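Local atomic coordinates of Alr1010 protein (PDB entry 3URG), a protein that probably binds calcium ions as a cyanobacterial member of the CcbP family of small calcium-binding proteins. Residues E31-I34 against E35-I39; M50-Y53 against Y54-D58; K70-K74 against T75-E79; D127-Q130 against E131-D135; A134-L137 against Y138-R142. One frame throughout, in Å; residues are numbered along the deposited sequence.

Contact 1 of 5, residues E31-I34 against E35-I39; sequences EHRI and ETEII
The imidazole of H32 carries the methyl CG2 of T36 over one face, 4.0 Å from the ring centroid and 24° off the normal, a CH-pi contact displaced toward the rim near CE1. At the ring's edge, in its plane, a water sits 2.7 Å from ND1 and gives a weak bond to E35 OE1. T36 has OG1 between its backbone N and carbonyl carbon, which turns the hydroxyl back to H32 O at 3.0 Å. That oxygen also accepts T36 N, the two donors arriving from opposite faces of its plane. The CG of R33 lies 3.8 Å from E37 CD, aliphatic chain against carboxylate, while the guanidinium itself goes to D135 of helix 127-141. I34 meets I38 CD1 with its CG1 and I39 CG1 with its CG2. I34 O is gripped twice: I38 N comes from above the carbonyl plane with an N-H...O angle of 137°, whereas I39 N is straighter, at 166°. This i to i+5 bond marks a pi-type turn at the end of helix 28-39. The chemistry is therefore divided: a polar side where one water bridges H32 and, weakly, E35, and isoleucines packed against W52 and W139.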
# COMPACT_ATOMS: atom_id res chain seq x y z
N GLU A 31 15.14 5.34 -0.72
CA GLU A 31 15.91 4.61 0.28
C GLU A 31 16.13 5.46 1.54
O GLU A 31 15.95 4.99 2.65
CB GLU A 31 17.26 4.14 -0.29
CG GLU A 31 17.13 3.13 -1.44
CD GLU A 31 16.76 1.73 -0.97
OE1 GLU A 31 16.84 1.45 0.26
OE2 GLU A 31 16.41 0.89 -1.82
N HIS A 32 16.54 6.71 1.36
CA HIS A 32 16.78 7.58 2.52
C HIS A 32 15.50 7.75 3.33
O HIS A 32 15.52 7.69 4.56
CB HIS A 32 17.28 8.96 2.07
CG HIS A 32 17.54 9.91 3.20
ND1 HIS A 32 18.61 9.77 4.06
CD2 HIS A 32 16.89 11.03 3.59
CE1 HIS A 32 18.59 10.75 4.94
NE2 HIS A 32 17.56 11.53 4.68
N ARG A 33 14.40 7.98 2.64
CA ARG A 33 13.13 8.23 3.30
C ARG A 33 12.66 6.97 4.04
O ARG A 33 12.18 7.04 5.18
CB ARG A 33 12.08 8.69 2.30
CG ARG A 33 10.71 8.93 2.91
CD ARG A 33 9.85 9.81 2.00
NE ARG A 33 9.71 9.27 0.65
CZ ARG A 33 10.17 9.87 -0.44
NH1 ARG A 33 10.80 11.04 -0.33
NH2 ARG A 33 10.01 9.32 -1.63
N ILE A 34 12.79 5.82 3.39
CA ILE A 34 12.39 4.57 4.03
C ILE A 34 13.23 4.33 5.29
O ILE A 34 12.70 3.95 6.34
CB ILE A 34 12.55 3.38 3.08
CG1 ILE A 34 11.47 3.42 2.00
CG2 ILE A 34 12.50 2.06 3.87
CD1 ILE A 34 11.75 2.51 0.83
N GLU A 35 14.53 4.54 5.17
CA GLU A 35 15.45 4.35 6.29
C GLU A 35 15.12 5.26 7.49
O GLU A 35 15.09 4.80 8.64
CB GLU A 35 16.89 4.63 5.84
CG GLU A 35 17.87 4.72 6.99
CD GLU A 35 19.28 5.06 6.53
OE1 GLU A 35 19.91 5.94 7.16
OE2 GLU A 35 19.75 4.46 5.54
N THR A 36 14.89 6.54 7.22
CA THR A 36 14.87 7.54 8.29
C THR A 36 13.47 7.85 8.81
O THR A 36 13.32 8.34 9.93
CB THR A 36 15.58 8.86 7.87
OG1 THR A 36 14.84 9.50 6.82
CG2 THR A 36 16.97 8.58 7.38
N GLU A 37 12.47 7.60 7.98
CA GLU A 37 11.09 7.93 8.29
C GLU A 37 10.29 6.68 8.59
O GLU A 37 9.43 6.74 9.39
CB GLU A 37 10.45 8.78 7.20
CG GLU A 37 11.29 9.95 6.81
CD GLU A 37 10.54 11.01 6.07
OE1 GLU A 37 9.32 11.05 6.19
OE2 GLU A 37 11.17 11.80 5.35
N ILE A 38 10.63 5.57 7.98
CA ILE A 38 9.80 4.39 8.06
C ILE A 38 10.17 3.12 8.81
O ILE A 38 9.29 2.43 9.35
CB ILE A 38 9.43 3.87 6.65
CG1 ILE A 38 8.88 4.99 5.78
CG2 ILE A 38 8.47 2.74 6.73
CD1 ILE A 38 8.61 4.57 4.40
N ILE A 39 11.41 2.74 8.59
CA ILE A 39 12.04 1.64 9.25
C ILE A 39 12.64 2.10 10.56
O ILE A 39 12.41 1.51 11.57
CB ILE A 39 13.08 1.00 8.37
CG1 ILE A 39 12.42 0.40 7.14
CG2 ILE A 39 13.80 -0.05 9.11
CD1 ILE A 39 11.53 -0.69 7.42
O HOH W 1 20.47 7.79 4.35

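Contact 2 of 5, residues M50-Y53 against Y54-D58; sequences MGWY and YYLDD. With NA (sodium ion), chain C; MNB (5-mercapto-2-nitro-benzoic acid), chain B.
Apolar contacts carry most of the side-chain work between M50-Y53 and Y54-D58. M50 CG lies 3.4 Å from Y54 CE2, and the sulfur SD stands 4.9 Å from the ring centroid at 62° off the normal, an oblique Met-aromatic contact. With CG of M50 anti to the backbone N (chi1 -173°), its chain runs forward along the helix to that ring. Y53 CD2 meets Y54 CD1 at 4.0 Å, the two side chains crossing at a slant. On the buried side, L56 CG approaches the edge of the W52 indole, 4.2 Å from CE3, and Y55 CD2 comes near CZ3 of the same ring.

Backbone hydrogen bonds of the i to i+4 kind run through the segment; Y54 N to M50 O is almost straight, with an angle of 177° at the hydrogen. The Y53 hydroxyl bonds outside it, to A89 O.

Ligand contacts occur at the first turn. M50 CB is 3.5 Å from MNB C4. Y53 CB lies 3.7 Å from MNB S5. Coordination occurs at the last turn, where D57 O binds the sodium ion at 2.5 Å, with L60 O and three waters; one of those waters also donates to D57 OD2.

M50 and Y53 thus give carbon atoms to the MNB ring and sulfur, in a pocket completed by E46, D91 and C94, whereas the D57 carboxylate reaches the sodium through water.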
# COMPACT_ATOMS: atom_id res chain seq x y z
N MET A 50 5.25 -3.00 11.19
CA MET A 50 4.57 -1.95 11.95
C MET A 50 4.97 -0.56 11.47
O MET A 50 4.13 0.32 11.29
CB MET A 50 4.84 -2.10 13.44
CG MET A 50 4.03 -1.15 14.33
SD MET A 50 4.66 -1.11 16.03
CE MET A 50 6.21 -0.25 15.81
N GLY A 51 6.27 -0.37 11.25
CA GLY A 51 6.76 0.89 10.71
C GLY A 51 6.04 1.27 9.42
O GLY A 51 5.61 2.42 9.23
N TRP A 52 5.91 0.32 8.50
CA TRP A 52 5.24 0.63 7.24
C TRP A 52 3.76 0.92 7.45
O TRP A 52 3.19 1.78 6.78
CB TRP A 52 5.41 -0.53 6.25
CG TRP A 52 6.61 -0.39 5.38
CD1 TRP A 52 7.82 -1.00 5.53
CD2 TRP A 52 6.72 0.44 4.22
NE1 TRP A 52 8.67 -0.62 4.52
CE2 TRP A 52 8.02 0.28 3.71
CE3 TRP A 52 5.85 1.31 3.57
CZ2 TRP A 52 8.46 0.95 2.57
CZ3 TRP A 52 6.29 1.97 2.45
CH2 TRP A 52 7.57 1.79 1.95
N TYR A 53 3.12 0.19 8.36
CA TYR A 53 1.69 0.35 8.60
C TYR A 53 1.39 1.76 9.09
O TYR A 53 0.52 2.45 8.56
CB TYR A 53 1.18 -0.69 9.61
CG TYR A 53 -0.33 -0.65 9.82
CD1 TYR A 53 -1.18 -1.42 9.02
CD2 TYR A 53 -0.90 0.15 10.80
CE1 TYR A 53 -2.56 -1.39 9.20
CE2 TYR A 53 -2.29 0.18 10.98
CZ TYR A 53 -3.10 -0.59 10.18
OH TYR A 53 -4.47 -0.56 10.36
N TYR A 54 2.11 2.18 10.13
CA TYR A 54 1.96 3.54 10.67
C TYR A 54 2.36 4.62 9.68
O TYR A 54 1.73 5.67 9.61
CB TYR A 54 2.78 3.71 11.97
CG TYR A 54 2.19 2.96 13.16
CD1 TYR A 54 0.83 2.77 13.28
CD2 TYR A 54 3.02 2.46 14.17
CE1 TYR A 54 0.28 2.10 14.36
CE2 TYR A 54 2.48 1.78 15.27
CZ TYR A 54 1.11 1.61 15.36
OH TYR A 54 0.57 0.94 16.43
N TYR A 55 3.42 4.38 8.91
CA TYR A 55 3.82 5.38 7.93
C TYR A 55 2.68 5.62 6.92
O TYR A 55 2.28 6.75 6.67
CB TYR A 55 5.13 5.02 7.23
CG TYR A 55 5.46 5.90 6.03
CD1 TYR A 55 6.00 7.17 6.19
CD2 TYR A 55 5.24 5.43 4.74
CE1 TYR A 55 6.31 7.97 5.08
CE2 TYR A 55 5.54 6.22 3.63
CZ TYR A 55 6.07 7.47 3.80
OH TYR A 55 6.36 8.22 2.68
N LEU A 56 2.16 4.55 6.36
CA LEU A 56 1.13 4.65 5.36
C LEU A 56 -0.15 5.25 5.92
O LEU A 56 -0.75 6.11 5.33
CB LEU A 56 0.87 3.29 4.76
CG LEU A 56 1.92 2.73 3.83
CD1 LEU A 56 1.66 1.36 3.46
CD2 LEU A 56 2.11 3.55 2.64
N ASP A 57 -0.50 4.83 7.11
CA ASP A 57 -1.66 5.37 7.80
C ASP A 57 -1.49 6.85 8.05
O ASP A 57 -2.46 7.59 8.02
CB ASP A 57 -1.88 4.69 9.15
CG ASP A 57 -3.30 4.91 9.68
OD1 ASP A 57 -3.50 4.79 10.90
OD2 ASP A 57 -4.20 5.20 8.86
N ASP A 58 -0.27 7.28 8.32
CA ASP A 58 0.00 8.69 8.57
C ASP A 58 0.08 9.54 7.31
O ASP A 58 -0.29 10.71 7.33
CB ASP A 58 1.32 8.83 9.32
CG ASP A 58 1.13 9.38 10.70
OD1 ASP A 58 0.95 10.62 10.82
OD2 ASP A 58 1.15 8.59 11.67
NA NA C . -4.03 9.22 6.89
C6 MNB B . 0.46 -4.70 14.59
C1 MNB B . 0.90 -5.47 15.62
C2 MNB B . 2.25 -5.95 15.59
C3 MNB B . 3.10 -5.62 14.49
C4 MNB B . 2.63 -4.82 13.43
C5 MNB B . 1.35 -4.37 13.46
S5 MNB B . 0.74 -3.35 12.17
C10 MNB B . -0.09 -5.76 16.71
O12 MNB B . 0.17 -6.49 17.64
O11 MNB B . -1.37 -5.27 16.60
N7 MNB B . 2.84 -6.78 16.62
O9 MNB B . 4.06 -7.19 16.47
O8 MNB B . 2.22 -7.06 17.71
O HOH W 2 -5.41 7.94 9.03
O HOH W 3 -2.94 11.47 8.03
O HOH W 4 -6.35 10.63 6.47

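Contact 3 of 5, residues K70-K74 against T75-E79; sequences KKSRK and TSTIE
Strands 70-72 and 77-79 run antiparallel, their axes 4.7 Å apart at closest approach and 157° between their directions, with K70-E79 and S72-T77 as hydrogen-bonded pairs and K71-I78 as the non-hydrogen-bonded pair between them. S72 N gives a straight bond to T77 O, 2.8 Å at 168°. S72 O takes T77 N and T75 N from opposite faces of its plane, both at 3.2 Å. S72, T75 and T77 form a chain of hydroxyls across the turn: S72 OG and T75 OG1 are hydrogen-bonded at 2.8 Å, and T75 OG1 makes a second such bond to T77 OG1. S72 OG stands anti to the backbone N, which directs it toward the turn and T75. On the same face, K70 and E79 lie side by side and point the same way; CE of K70 is 3.8 Å from E79 OE1, but NZ stays 5.1 Å from that oxygen, too far for a salt bridge. The opposite face carries K71 and I78, whose CG and CG1 atoms approach only to 4.4 Å. S76, with positive phi and psi, joins T77 in facing S72. This is a G1 beta bulge at the exposed end of the beta hairpin formed by strands 64-72 and 77-86.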
# COMPACT_ATOMS: atom_id res chain seq x y z
N LYS A 70 -9.41 -6.11 -8.80
CA LYS A 70 -9.94 -7.18 -7.97
C LYS A 70 -9.90 -8.48 -8.77
O LYS A 70 -10.70 -8.68 -9.70
CB LYS A 70 -11.36 -6.83 -7.52
CG LYS A 70 -12.03 -7.90 -6.65
CD LYS A 70 -13.38 -7.41 -6.13
CE LYS A 70 -14.42 -8.52 -6.15
NZ LYS A 70 -14.14 -9.61 -5.18
N LYS A 71 -8.97 -9.35 -8.42
CA LYS A 71 -8.68 -10.55 -9.21
C LYS A 71 -9.46 -11.78 -8.74
O LYS A 71 -9.65 -11.99 -7.54
CB LYS A 71 -7.18 -10.85 -9.14
CG LYS A 71 -6.27 -9.72 -9.61
CD LYS A 71 -4.81 -10.07 -9.35
CE LYS A 71 -3.89 -8.93 -9.76
NZ LYS A 71 -2.47 -9.21 -9.46
N SER A 72 -9.91 -12.60 -9.68
CA SER A 72 -10.50 -13.89 -9.32
C SER A 72 -9.67 -15.05 -9.88
O SER A 72 -9.80 -15.41 -11.05
CB SER A 72 -11.95 -14.00 -9.80
OG SER A 72 -12.40 -15.34 -9.69
N ARG A 73 -8.83 -15.62 -9.02
CA ARG A 73 -7.95 -16.70 -9.42
C ARG A 73 -8.75 -17.88 -9.97
O ARG A 73 -8.36 -18.52 -10.94
CB ARG A 73 -7.10 -17.14 -8.23
CG ARG A 73 -5.88 -17.95 -8.58
CD ARG A 73 -5.18 -18.43 -7.32
NE ARG A 73 -3.89 -19.07 -7.60
CZ ARG A 73 -2.71 -18.54 -7.28
NH1 ARG A 73 -2.67 -17.36 -6.66
NH2 ARG A 73 -1.59 -19.18 -7.57
N LYS A 74 -9.88 -18.17 -9.34
CA LYS A 74 -10.66 -19.34 -9.71
C LYS A 74 -11.20 -19.28 -11.14
O LYS A 74 -11.37 -20.30 -11.78
CB LYS A 74 -11.82 -19.57 -8.73
CG LYS A 74 -11.42 -20.25 -7.43
CD LYS A 74 -12.63 -20.94 -6.79
CE LYS A 74 -12.27 -21.64 -5.48
NZ LYS A 74 -11.90 -20.68 -4.40
N THR A 75 -11.46 -18.08 -11.64
CA THR A 75 -12.09 -17.98 -12.95
C THR A 75 -11.17 -17.32 -13.96
O THR A 75 -11.54 -17.16 -15.13
CB THR A 75 -13.43 -17.23 -12.87
OG1 THR A 75 -13.22 -15.94 -12.28
CG2 THR A 75 -14.43 -18.01 -12.03
N SER A 76 -9.98 -16.96 -13.51
CA SER A 76 -9.01 -16.23 -14.32
C SER A 76 -9.62 -14.94 -14.85
O SER A 76 -9.47 -14.60 -16.02
CB SER A 76 -8.49 -17.10 -15.48
OG SER A 76 -7.84 -18.28 -15.01
N THR A 77 -10.32 -14.21 -14.00
CA THR A 77 -10.88 -12.94 -14.44
C THR A 77 -10.48 -11.80 -13.51
O THR A 77 -10.05 -12.03 -12.38
CB THR A 77 -12.42 -12.98 -14.60
OG1 THR A 77 -13.02 -13.39 -13.37
CG2 THR A 77 -12.82 -13.96 -15.71
N ILE A 78 -10.63 -10.58 -14.01
CA ILE A 78 -10.28 -9.38 -13.25
C ILE A 78 -11.42 -8.37 -13.33
O ILE A 78 -11.89 -8.03 -14.43
CB ILE A 78 -8.99 -8.74 -13.79
CG1 ILE A 78 -7.83 -9.74 -13.69
CG2 ILE A 78 -8.66 -7.46 -13.03
CD1 ILE A 78 -6.60 -9.34 -14.47
N GLU A 79 -11.88 -7.91 -12.17
CA GLU A 79 -12.82 -6.79 -12.08
C GLU A 79 -12.10 -5.54 -11.62
O GLU A 79 -11.70 -5.42 -10.46
CB GLU A 79 -13.95 -7.11 -11.11
CG GLU A 79 -15.06 -6.05 -11.04
CD GLU A 79 -16.15 -6.39 -10.03
OE1 GLU A 79 -16.06 -7.46 -9.40
OE2 GLU A 79 -17.09 -5.58 -9.88

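Contact 4 of 5, residues D127-Q130 against E131-D135; sequences DDTQ and EAIAD
T129 and I133, with A132, form the buried side of this helical turn, T129 and I133 lying next to each other and pointing the same way. Their side chains touch only lightly, the methyl CG2 of T129 meeting I133 CD1 at 4.2 Å; I133 CG1 lies closer to the backbone, 3.5 Å from T129 O. That methyl is anti to its own backbone N (chi1 -67° to OG1), which leaves OG1 beside the N and turned to other partners: D126 OD2 and E61 N hold it. A132 adds its methyl, with CB 3.6 Å from D128 O, and I133 N donates to T129 O at 3.0 Å with an angle of 170° at the hydrogen.

The other side is exposed and polar. D127, D128 and Q130 lie there, and contact is largely through the backbone: E131 N bonds to D127 O at 2.9 Å, while A134 CB touches Q130 O at 3.4 Å. D128 OD1 and E131 OE1 stand 4.9 Å apart, like charges near enough that each could modestly raise the other's affinity for a proton, although R33, in a long, weak ion pair with E131, probably offsets the effect there.

These residues open helix 127-141. T129 and I133 rest on F64 of strand 64-72 and on L60, A132 touches Y55 and T59 of helix 45-59, and D135 forms a salt bridge to R30 of helix 28-39.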
# COMPACT_ATOMS: atom_id res chain seq x y z
N ASP A 127 0.18 15.15 -3.65
CA ASP A 127 1.55 14.70 -3.82
C ASP A 127 2.02 13.71 -2.75
O ASP A 127 2.70 12.75 -3.07
CB ASP A 127 2.49 15.90 -3.85
CG ASP A 127 2.34 16.70 -5.12
OD1 ASP A 127 1.74 16.17 -6.08
OD2 ASP A 127 2.84 17.85 -5.16
N ASP A 128 1.67 13.97 -1.50
CA ASP A 128 2.17 13.11 -0.41
C ASP A 128 1.57 11.71 -0.47
O ASP A 128 2.23 10.73 -0.12
CB ASP A 128 1.91 13.77 0.94
CG ASP A 128 2.72 15.05 1.13
OD1 ASP A 128 3.78 15.18 0.48
OD2 ASP A 128 2.29 15.93 1.92
N THR A 129 0.31 11.62 -0.89
CA THR A 129 -0.35 10.31 -0.97
C THR A 129 0.31 9.52 -2.08
O THR A 129 0.68 8.35 -1.90
CB THR A 129 -1.87 10.47 -1.26
OG1 THR A 129 -2.51 11.09 -0.15
CG2 THR A 129 -2.53 9.12 -1.51
N GLN A 130 0.44 10.16 -3.23
CA GLN A 130 1.10 9.54 -4.38
C GLN A 130 2.51 9.06 -4.01
O GLN A 130 2.92 7.96 -4.37
CB GLN A 130 1.16 10.54 -5.52
CG GLN A 130 2.17 10.22 -6.60
CD GLN A 130 2.62 11.47 -7.35
OE1 GLN A 130 2.02 11.84 -8.36
NE2 GLN A 130 3.67 12.13 -6.85
N GLU A 131 3.27 9.91 -3.31
CA GLU A 131 4.62 9.54 -2.90
C GLU A 131 4.66 8.28 -2.02
O GLU A 131 5.46 7.37 -2.26
CB GLU A 131 5.29 10.71 -2.18
CG GLU A 131 6.72 10.44 -1.77
CD GLU A 131 7.35 11.66 -1.13
OE1 GLU A 131 7.30 11.77 0.11
OE2 GLU A 131 7.87 12.52 -1.88
N ALA A 132 3.79 8.24 -1.01
CA ALA A 132 3.75 7.10 -0.09
C ALA A 132 3.37 5.82 -0.82
O ALA A 132 3.94 4.76 -0.58
CB ALA A 132 2.79 7.36 1.06
N ILE A 133 2.41 5.90 -1.72
CA ILE A 133 2.08 4.72 -2.52
C ILE A 133 3.27 4.27 -3.37
O ILE A 133 3.58 3.07 -3.43
CB ILE A 133 0.86 4.96 -3.41
CG1 ILE A 133 -0.40 5.13 -2.55
CG2 ILE A 133 0.66 3.79 -4.36
CD1 ILE A 133 -1.66 5.49 -3.36
N ALA A 134 3.93 5.22 -4.04
CA ALA A 134 5.13 4.93 -4.83
C ALA A 134 6.26 4.32 -3.99
O ALA A 134 7.02 3.48 -4.48
CB ALA A 134 5.61 6.20 -5.53
N ASP A 135 6.39 4.76 -2.74
CA ASP A 135 7.44 4.23 -1.86
C ASP A 135 7.16 2.75 -1.60
O ASP A 135 8.07 1.91 -1.57
CB ASP A 135 7.47 4.98 -0.53
CG ASP A 135 8.17 6.34 -0.62
OD1 ASP A 135 7.97 7.14 0.32
OD2 ASP A 135 8.91 6.61 -1.59

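Contact 5 of 5, residues A134-L137 against Y138-R142; sequences ADWL and YWLAR
This last stretch of helix 127-141 contributes two tryptophans to an aromatic cluster at the meeting of three helices. W136 and W139 sit three residues apart with their planes only 16° from parallel, but the rings are slid so far that they barely overlap: the six-membered ring of W136 and the five-membered ring of W139 have centroids 5.1 Å apart. They touch closely at one point, W136 CZ3 to W139 CD1 at 3.4 Å. L140 comes over one face of the W136 indole, its CD1 3.9 Å from the centroid of the five-membered ring and 30° off the normal, a CH-pi contact near NE1 and CE2. Both tryptophans meet W52 of helix 45-59 edge-to-face. W139 N bonds to D135 O at 2.9 Å, and that oxygen also lies at the edge of the Y138 ring. CG of R142 covers part of one face of the same ring. The contact among W136, W139 and L140 is thus apolar, while the polar ends beside it are held from outside the two segments: the Y138 hydroxyl by E31 and D27, the buried D135 carboxylate by arginines of helix 28-39.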
# COMPACT_ATOMS: atom_id res chain seq x y z
N ALA A 134 3.93 5.22 -4.04
CA ALA A 134 5.13 4.93 -4.83
C ALA A 134 6.26 4.32 -3.99
O ALA A 134 7.02 3.48 -4.48
CB ALA A 134 5.61 6.20 -5.53
N ASP A 135 6.39 4.76 -2.74
CA ASP A 135 7.44 4.23 -1.86
C ASP A 135 7.16 2.75 -1.60
O ASP A 135 8.07 1.91 -1.57
CB ASP A 135 7.47 4.98 -0.53
CG ASP A 135 8.17 6.34 -0.62
OD1 ASP A 135 7.97 7.14 0.32
OD2 ASP A 135 8.91 6.61 -1.59
N TRP A 136 5.89 2.45 -1.37
CA TRP A 136 5.50 1.07 -1.07
C TRP A 136 5.70 0.19 -2.30
O TRP A 136 6.27 -0.89 -2.22
CB TRP A 136 4.04 1.01 -0.58
CG TRP A 136 3.51 -0.39 -0.40
CD1 TRP A 136 2.44 -0.94 -1.04
CD2 TRP A 136 4.03 -1.41 0.46
NE1 TRP A 136 2.25 -2.24 -0.63
CE2 TRP A 136 3.22 -2.55 0.29
CE3 TRP A 136 5.11 -1.47 1.35
CZ2 TRP A 136 3.45 -3.74 0.98
CZ3 TRP A 136 5.33 -2.67 2.05
CH2 TRP A 136 4.51 -3.78 1.85
N LEU A 137 5.23 0.66 -3.46
CA LEU A 137 5.47 -0.04 -4.72
C LEU A 137 6.96 -0.25 -4.98
O LEU A 137 7.38 -1.30 -5.48
CB LEU A 137 4.81 0.72 -5.88
CG LEU A 137 3.28 0.76 -5.79
CD1 LEU A 137 2.66 1.58 -6.92
CD2 LEU A 137 2.74 -0.66 -5.78
N TYR A 138 7.77 0.75 -4.64
CA TYR A 138 9.22 0.63 -4.80
C TYR A 138 9.80 -0.46 -3.90
O TYR A 138 10.61 -1.27 -4.34
CB TYR A 138 9.89 1.99 -4.51
CG TYR A 138 11.40 1.89 -4.38
CD1 TYR A 138 12.00 1.85 -3.12
CD2 TYR A 138 12.22 1.87 -5.50
CE1 TYR A 138 13.39 1.76 -2.99
CE2 TYR A 138 13.60 1.80 -5.38
CZ TYR A 138 14.18 1.74 -4.12
OH TYR A 138 15.56 1.66 -4.00
N TRP A 139 9.41 -0.45 -2.63
CA TRP A 139 9.85 -1.46 -1.67
C TRP A 139 9.60 -2.88 -2.22
O TRP A 139 10.48 -3.75 -2.15
CB TRP A 139 9.12 -1.23 -0.34
CG TRP A 139 9.23 -2.30 0.72
CD1 TRP A 139 8.45 -3.40 0.84
CD2 TRP A 139 10.13 -2.32 1.83
NE1 TRP A 139 8.82 -4.13 1.95
CE2 TRP A 139 9.85 -3.47 2.58
CE3 TRP A 139 11.16 -1.47 2.27
CZ2 TRP A 139 10.56 -3.81 3.73
CZ3 TRP A 139 11.86 -1.80 3.41
CH2 TRP A 139 11.56 -2.96 4.12
N LEU A 140 8.41 -3.10 -2.78
CA LEU A 140 8.05 -4.42 -3.31
C LEU A 140 8.87 -4.75 -4.56
O LEU A 140 9.40 -5.84 -4.69
CB LEU A 140 6.56 -4.47 -3.64
CG LEU A 140 5.66 -4.41 -2.40
CD1 LEU A 140 4.19 -4.28 -2.80
CD2 LEU A 140 5.88 -5.64 -1.54
N ALA A 141 8.97 -3.77 -5.45
CA ALA A 141 9.76 -3.92 -6.67
C ALA A 141 11.21 -4.30 -6.36
O ALA A 141 11.85 -5.03 -7.12
CB ALA A 141 9.71 -2.63 -7.47
N ARG A 142 11.74 -3.80 -5.25
CA ARG A 142 13.13 -4.07 -4.91
C ARG A 142 13.26 -5.48 -4.35
O ARG A 142 14.37 -6.00 -4.20
CB ARG A 142 13.68 -3.03 -3.92
CG ARG A 142 14.01 -1.67 -4.54
CD ARG A 142 15.25 -1.75 -5.42
NE ARG A 142 16.42 -2.11 -4.64
CZ ARG A 142 17.59 -2.45 -5.15
NH1 ARG A 142 17.75 -2.47 -6.47
NH2 ARG A 142 18.60 -2.78 -4.35

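How the contacts relate
Along the chain the contacts come in numerical order, from helix 28-39 through helix 45-59 and the hairpin of strands 64-72 and 77-86 to helix 127-141, where contacts 4 and 5 share A134 and D135. The centres of contacts 1, 2, 4 and 5 lie 10 to 14 Å apart. D135 OD1 probably hydrogen-bonds the hydroxyl of Y55 in contact 2. Separately, W52 packs on I38, W136 and W139. Contact 3, the end of a hairpin of the antiparallel sheet, stands apart, with nearest atoms about 11 Å from contact 5 and centres 35 Å from contact 1. The three helices thus pack together, and helix 45-59 contributes to both the MNB and the sodium sites.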